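Local atomic coordinates of putative lipoprotein (Bacteroides thetaiotaomicron, PDB entry 4Q1Z), a protein that is of unknown function but, as a putative two-domain lipoprotein of the DUF4876 family, is probably anchored to the bacterial membrane. Residues A[116-119]-A[125-128]. Sequence-based numbering, arbitrary orientation.
Sequences CGSR and VYFR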
# COMPACT_ATOMS: atom_id res chain seq x y z
N CYS A 116 8.52 16.27 1.93
CA CYS A 116 9.13 17.55 1.52
C CYS A 116 9.83 18.33 2.66
O CYS A 116 10.45 19.38 2.40
CB CYS A 116 8.11 18.42 0.79
SG CYS A 116 6.83 19.10 1.87
N GLY A 117 9.73 17.83 3.89
CA GLY A 117 10.30 18.56 5.01
C GLY A 117 9.41 19.71 5.43
O GLY A 117 8.36 19.96 4.81
N SER A 118 9.80 20.40 6.50
CA SER A 118 9.05 21.53 7.04
C SER A 118 10.00 22.67 7.42
O SER A 118 11.22 22.50 7.30
CB SER A 118 8.23 21.08 8.24
OG SER A 118 9.02 20.33 9.14
N ARG A 119 9.45 23.83 7.82
CA ARG A 119 10.25 24.99 8.20
C ARG A 119 10.09 25.35 9.67
O ARG A 119 8.99 25.74 10.07
CB ARG A 119 9.88 26.22 7.35
CG ARG A 119 10.36 26.19 5.92
CD ARG A 119 9.55 27.15 5.07
NE ARG A 119 9.84 27.02 3.64
CZ ARG A 119 10.79 27.71 3.00
NH1 ARG A 119 11.56 28.57 3.66
NH2 ARG A 119 10.99 27.52 1.70
N VAL A 125 15.76 24.66 7.97
CA VAL A 125 14.84 23.69 7.40
C VAL A 125 14.87 22.45 8.31
O VAL A 125 15.78 22.33 9.13
CB VAL A 125 15.14 23.35 5.90
CG1 VAL A 125 15.18 24.60 5.03
CG2 VAL A 125 16.40 22.49 5.71
N TYR A 126 13.88 21.58 8.17
CA TYR A 126 13.78 20.30 8.87
C TYR A 126 13.37 19.25 7.84
O TYR A 126 12.24 19.31 7.35
CB TYR A 126 12.79 20.36 10.06
CG TYR A 126 12.87 19.16 10.98
CD1 TYR A 126 13.93 19.02 11.88
CD2 TYR A 126 11.88 18.18 10.99
CE1 TYR A 126 14.02 17.92 12.73
CE2 TYR A 126 11.97 17.07 11.83
CZ TYR A 126 13.03 16.95 12.72
OH TYR A 126 13.13 15.89 13.59
N PHE A 127 14.28 18.34 7.47
CA PHE A 127 13.96 17.30 6.48
C PHE A 127 13.86 15.91 7.16
O PHE A 127 13.83 14.89 6.44
CB PHE A 127 15.03 17.29 5.34
CG PHE A 127 16.46 17.14 5.80
CD1 PHE A 127 16.90 15.96 6.41
CD2 PHE A 127 17.36 18.19 5.68
CE1 PHE A 127 18.20 15.85 6.90
CE2 PHE A 127 18.65 18.09 6.19
CZ PHE A 127 19.07 16.92 6.78
N ARG A 128 13.87 15.84 8.52
CA ARG A 128 13.89 14.53 9.20
C ARG A 128 12.50 14.01 9.63
O ARG A 128 12.42 12.93 10.22
CB ARG A 128 14.82 14.54 10.41
CG ARG A 128 16.07 15.35 10.19
CD ARG A 128 16.99 15.35 11.38
NE ARG A 128 18.27 15.96 11.01
CZ ARG A 128 19.26 15.28 10.45
NH1 ARG A 128 19.16 13.97 10.27
NH2 ARG A 128 20.38 15.90 10.09
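Ser118 and Tyr126 face each other as an antiparallel hydrogen-bonded pair, a single beta bridge within the loop that links strand 108-114 to strand 131-136. Two backbone bonds close it. Ser118 N donates a hydrogen bond to Tyr126 O at 2.8 Å. In return Tyr126 N donates to Ser118 O over 2.9 Å.

Beside the bridge the backbones draw close: Gly117 CA lies 3.1 Å from Tyr126 O, which sits against it on the side where a glycine has no side chain. The alpha carbons of Gly117 and Phe127 are 4.1 Å apart. With phi 78° and psi 177°, Gly117 takes a backbone conformation that calls for glycine.

The side-chain contact is slighter. Ser118 OG, held between its own backbone N and carbonyl carbon, reaches the edge of the tyrosine ring near its plane, 4.0 Å from CD2 of Tyr126. The same oxygen lies 3.9 Å from Tyr126 CB. The polar ends have partners beyond the bridge: Ser118 OG hydrogen-bonds Asp129, and with CG anti to the backbone N (chi1 -168°) the Tyr126 ring leads away to His205 ND1, which its OH engages.

Main-chain bonding thus joins the two arms of the loop, while the hydroxyls of the buried Ser118 and Tyr126 tie this bridge to Asp129 and His205.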